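Sporulation-control protein spo0M (Bacillus subtilis, PDB 5CL2) controls the expression of the sporulation gene spo0A and is required for cells to pass the morphological stage 0 of sporulation. Local coordinates at residues 140-144 against 145-149; 241-244 against 245-248. All blocks are in the same frame, centred on the assembly; numbering follows the deposited sequence.

Contact 1 (140-144 against 145-149)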
loop_
_atom_site.group_PDB
_atom_site.type_symbol
_atom_site.label_atom_id
_atom_site.label_comp_id
_atom_site.label_asym_id
_atom_site.label_seq_id
_atom_site.Cartn_x
_atom_site.Cartn_y
_atom_site.Cartn_z
ATOM N N ALA A 140 -5.688 13.875 -22.874
ATOM C CA ALA A 140 -6.062 15.209 -22.405
ATOM C C ALA A 140 -4.851 16.115 -22.201
ATOM O O ALA A 140 -4.871 17.272 -22.604
ATOM C CB ALA A 140 -6.861 15.112 -21.119
ATOM N N ILE A 141 -3.819 15.593 -21.549
ATOM C CA ILE A 141 -2.596 16.345 -21.297
ATOM C C ILE A 141 -1.885 16.689 -22.608
ATOM O O ILE A 141 -1.445 17.835 -22.807
ATOM C CB ILE A 141 -1.628 15.564 -20.386
ATOM C CG1 ILE A 141 -2.174 15.479 -18.955
ATOM C CG2 ILE A 141 -0.251 16.199 -20.395
ATOM C CD1 ILE A 141 -2.291 16.812 -18.232
ATOM N N GLU A 142 -1.795 15.731 -23.532
ATOM C CA GLU A 142 -1.098 16.061 -24.775
ATOM C C GLU A 142 -1.889 17.089 -25.597
ATOM O O GLU A 142 -1.292 17.967 -26.226
ATOM C CB GLU A 142 -0.840 14.834 -25.632
ATOM C CG GLU A 142 0.030 13.759 -25.001
ATOM C CD GLU A 142 0.472 12.710 -26.013
ATOM O OE1 GLU A 142 -0.421 12.092 -26.623
ATOM O OE2 GLU A 142 1.698 12.467 -26.161
ATOM N N ASN A 143 -3.217 17.026 -25.535
ATOM C CA ASN A 143 -4.041 17.988 -26.268
ATOM C C ASN A 143 -3.794 19.414 -25.811
ATOM O O ASN A 143 -3.839 20.334 -26.618
ATOM C CB ASN A 143 -5.518 17.644 -26.130
ATOM C CG ASN A 143 -5.883 16.387 -26.882
ATOM O OD1 ASN A 143 -5.181 15.991 -27.816
ATOM N ND2 ASN A 143 -6.967 15.735 -26.471
ATOM N N LEU A 144 -3.485 19.586 -24.530
ATOM C CA LEU A 144 -3.204 20.907 -23.989
ATOM C C LEU A 144 -1.889 21.460 -24.516
ATOM O O LEU A 144 -1.596 22.629 -24.297
ATOM C CB LEU A 144 -3.168 20.889 -22.453
ATOM C CG LEU A 144 -4.479 20.713 -21.679
ATOM C CD1 LEU A 144 -4.232 20.800 -20.184
ATOM C CD2 LEU A 144 -5.475 21.782 -22.090
ATOM N N GLY A 145 -1.137 20.671 -25.284
ATOM C CA GLY A 145 0.224 21.067 -25.611
ATOM C C GLY A 145 1.384 20.407 -24.890
ATOM O O GLY A 145 2.389 21.047 -24.623
ATOM N N PHE A 146 1.228 19.145 -24.505
ATOM C CA PHE A 146 2.360 18.376 -23.990
ATOM C C PHE A 146 2.649 17.155 -24.851
ATOM O O PHE A 146 1.807 16.732 -25.639
ATOM C CB PHE A 146 2.105 17.931 -22.560
ATOM C CG PHE A 146 2.207 19.019 -21.575
ATOM C CD1 PHE A 146 1.133 19.859 -21.341
ATOM C CD2 PHE A 146 3.376 19.218 -20.869
ATOM C CE1 PHE A 146 1.229 20.887 -20.416
ATOM C CE2 PHE A 146 3.475 20.237 -19.936
ATOM C CZ PHE A 146 2.402 21.071 -19.719
ATOM N N ARG A 147 3.844 16.587 -24.706
ATOM C CA ARG A 147 4.137 15.323 -25.373
ATOM C C ARG A 147 4.785 14.378 -24.341
ATOM O O ARG A 147 5.683 14.785 -23.591
ATOM C CB ARG A 147 5.036 15.558 -26.597
ATOM C CG ARG A 147 5.195 14.360 -27.515
ATOM C CD ARG A 147 6.546 13.717 -27.325
ATOM N NE ARG A 147 7.565 14.739 -27.072
ATOM C CZ ARG A 147 8.762 14.480 -26.551
ATOM N NH1 ARG A 147 9.094 13.236 -26.232
ATOM N NH2 ARG A 147 9.627 15.461 -26.343
ATOM N N LEU A 148 4.325 13.127 -24.285
ATOM C CA LEU A 148 4.877 12.188 -23.302
ATOM C C LEU A 148 6.326 11.899 -23.629
ATOM O O LEU A 148 6.653 11.477 -24.735
ATOM C CB LEU A 148 4.091 10.885 -23.268
ATOM C CG LEU A 148 4.673 9.868 -22.273
ATOM C CD1 LEU A 148 4.571 10.360 -20.847
ATOM C CD2 LEU A 148 4.043 8.496 -22.415
ATOM N N ASN A 149 7.201 12.149 -22.664
ATOM C CA ASN A 149 8.632 12.028 -22.912
ATOM C C ASN A 149 9.209 10.763 -22.315
ATOM O O ASN A 149 9.844 9.955 -23.009
ATOM C CB ASN A 149 9.398 13.238 -22.372
ATOM C CG ASN A 149 10.819 13.313 -22.922
ATOM O OD1 ASN A 149 11.045 13.088 -24.109
ATOM N ND2 ASN A 149 11.777 13.610 -22.060
#
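A Schellman motif turns helix 132-143 into strand 146-155, and its apolar contact joins I141 to F146. CG2 of I141, anti to its own backbone N, meets CB of F146 at 3.6 Å, the two side chains passing at a slant, while I141 O sits at the edge of the F146 ring. The defining bonds are G145 N to E142 O at 2.9 Å and a weak one from F146 N to I141 O (3.4 Å). F146 N also donates to E142 O (3.3 Å), which thus accepts two N-H groups from one face of its plane. G145 has phi 103°, where a CB would collide with L144 O. The extended E142 side chain runs on to the strand, its OE2 taking L148 N at 3.3 Å through the anti lone pair in a nearly straight bond (169°). An alanine at E142 would probably leave L148 N without this acceptor and the start of the strand less firmly tied to the helix end. F171 of the adjacent strand 165-173 touches both I141 and F146. A positive-phi glycine just past the helix, the 5→2 and weak 6→1 bonds and the apolar pair bracketing them mark the glycine-based Schellman C-cap.

Contact 2 (241-244 against 245-248)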
loop_
_atom_site.group_PDB
_atom_site.type_symbol
_atom_site.label_atom_id
_atom_site.label_comp_id
_atom_site.label_asym_id
_atom_site.label_seq_id
_atom_site.Cartn_x
_atom_site.Cartn_y
_atom_site.Cartn_z
ATOM N N GLU A 241 -10.481 20.424 -19.403
ATOM C CA GLU A 241 -10.550 21.782 -18.868
ATOM C C GLU A 241 -10.234 21.763 -17.377
ATOM O O GLU A 241 -9.639 22.715 -16.856
ATOM C CB GLU A 241 -11.913 22.446 -19.101
ATOM C CG GLU A 241 -12.662 22.029 -20.355
ATOM C CD GLU A 241 -13.948 22.838 -20.550
ATOM O OE1 GLU A 241 -13.992 24.010 -20.090
ATOM O OE2 GLU A 241 -14.915 22.297 -21.143
ATOM N N VAL A 242 -10.565 20.660 -16.704
ATOM C CA VAL A 242 -10.164 20.530 -15.309
ATOM C C VAL A 242 -8.640 20.479 -15.206
ATOM O O VAL A 242 -8.038 21.121 -14.339
ATOM C CB VAL A 242 -10.785 19.274 -14.649
ATOM C CG1 VAL A 242 -10.194 19.038 -13.261
ATOM C CG2 VAL A 242 -12.301 19.408 -14.567
ATOM N N LEU A 243 -8.019 19.748 -16.122
ATOM C CA LEU A 243 -6.564 19.632 -16.139
ATOM C C LEU A 243 -5.907 20.983 -16.450
ATOM O O LEU A 243 -4.931 21.380 -15.793
ATOM C CB LEU A 243 -6.143 18.543 -17.134
ATOM C CG LEU A 243 -6.595 17.162 -16.633
ATOM C CD1 LEU A 243 -6.422 16.090 -17.672
ATOM C CD2 LEU A 243 -5.896 16.790 -15.327
ATOM N N GLU A 244 -6.467 21.707 -17.417
ATOM C CA GLU A 244 -6.007 23.077 -17.735
ATOM C C GLU A 244 -6.050 23.990 -16.488
ATOM O O GLU A 244 -5.078 24.704 -16.174
ATOM C CB GLU A 244 -6.858 23.654 -18.873
ATOM C CG GLU A 244 -6.294 24.897 -19.547
ATOM C CD GLU A 244 -7.147 25.372 -20.726
ATOM O OE1 GLU A 244 -8.390 25.297 -20.646
ATOM O OE2 GLU A 244 -6.568 25.735 -21.770
ATOM N N GLU A 245 -7.168 23.934 -15.761
ATOM C CA GLU A 245 -7.307 24.684 -14.499
ATOM C C GLU A 245 -6.270 24.298 -13.444
ATOM O O GLU A 245 -5.702 25.175 -12.779
ATOM C CB GLU A 245 -8.708 24.522 -13.896
ATOM C CG GLU A 245 -8.967 25.513 -12.743
ATOM C CD GLU A 245 -10.445 25.751 -12.446
ATOM O OE1 GLU A 245 -11.304 25.329 -13.249
ATOM O OE2 GLU A 245 -10.748 26.363 -11.397
ATOM N N ILE A 246 -6.077 22.987 -13.249
ATOM C CA ILE A 246 -5.089 22.498 -12.289
ATOM C C ILE A 246 -3.694 23.007 -12.639
ATOM O O ILE A 246 -2.959 23.476 -11.763
ATOM C CB ILE A 246 -5.064 20.938 -12.216
ATOM C CG1 ILE A 246 -6.423 20.410 -11.745
ATOM C CG2 ILE A 246 -3.971 20.486 -11.269
ATOM C CD1 ILE A 246 -6.572 18.893 -11.753
ATOM N N LEU A 247 -3.342 22.927 -13.920
ATOM C CA LEU A 247 -2.032 23.393 -14.385
ATOM C C LEU A 247 -1.883 24.916 -14.279
ATOM O O LEU A 247 -0.753 25.412 -14.206
ATOM C CB LEU A 247 -1.767 22.956 -15.822
ATOM C CG LEU A 247 -1.713 21.454 -16.065
ATOM C CD1 LEU A 247 -1.458 21.184 -17.535
ATOM C CD2 LEU A 247 -0.658 20.809 -15.171
ATOM N N ASP A 248 -3.002 25.654 -14.243
ATOM C CA ASP A 248 -2.901 27.117 -14.251
ATOM C C ASP A 248 -2.193 27.626 -13.018
ATOM O O ASP A 248 -1.624 28.716 -13.030
ATOM C CB ASP A 248 -4.282 27.777 -14.339
ATOM C CG ASP A 248 -4.220 29.312 -14.204
ATOM O OD1 ASP A 248 -3.900 29.990 -15.208
ATOM O OD2 ASP A 248 -4.490 29.846 -13.097
#
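I246 lays its CD1 against CG1 of V242 at 3.9 Å, one turn earlier, the two branched side chains slanting across each other. CG1 of I246 stands beside its own backbone N (chi1 -62°), which folds it back over the preceding turn until it lies 3.1 Å from V242 O. L243 adds a looser touch, its CD2 4.2 Å from the same CD1 of I246. L247 repeats the pattern one residue on: its CG rests 3.2 Å from L243 O, the oxygen its backbone N grips at 2.9 Å. These are the i to i+3 and i to i+4 neighbours of an amphipathic alpha helix, 236-248, packed on a beta sheet. V242, L243 and I246 meet F228 of strand 224-229, and L243, I246 and L247 meet F200 of strand 195-202. The helical bonds E245 N to E241 O (3.0 Å) and I246 N to V242 O (2.9 Å) are close to straight; D248 N to E244 O is weak, with an N-H...O angle of only 121°. E241, E244, E245 and D248 are exposed and give the helix an acidic outer side, though E244 and D248 also touch Y178 and Y177 of helix 176-181, respectively. CG of E245 lies anti to its backbone N and the chain continues extended, which carries the carboxylate away from the earlier turn while CB stays near V242 O.

How the contacts relate
From the N terminus, the chain first builds the strands up to 120-128, then helix 132-143, and contact 1 closes the tight turn into edge strand 146-155. Four more strands and the short helices 176-181 and 230-234 follow before contact 2 forms within helix 236-248. The contacts are in series, neither enclosing nor crossing the other. They meet in space, with centres about 13 Å apart: A140 CB lies 3.6 Å from L243 CD1, while L247 CD1 is 3.9 Å from L144 CD1 and 4.0 Å from F146 CE1. N143 also hydrogen-bonds E240. Helix 132-143 with its C-terminal turn and helix 236-248 thus pack together against the sheet running from 146-155 to 224-229.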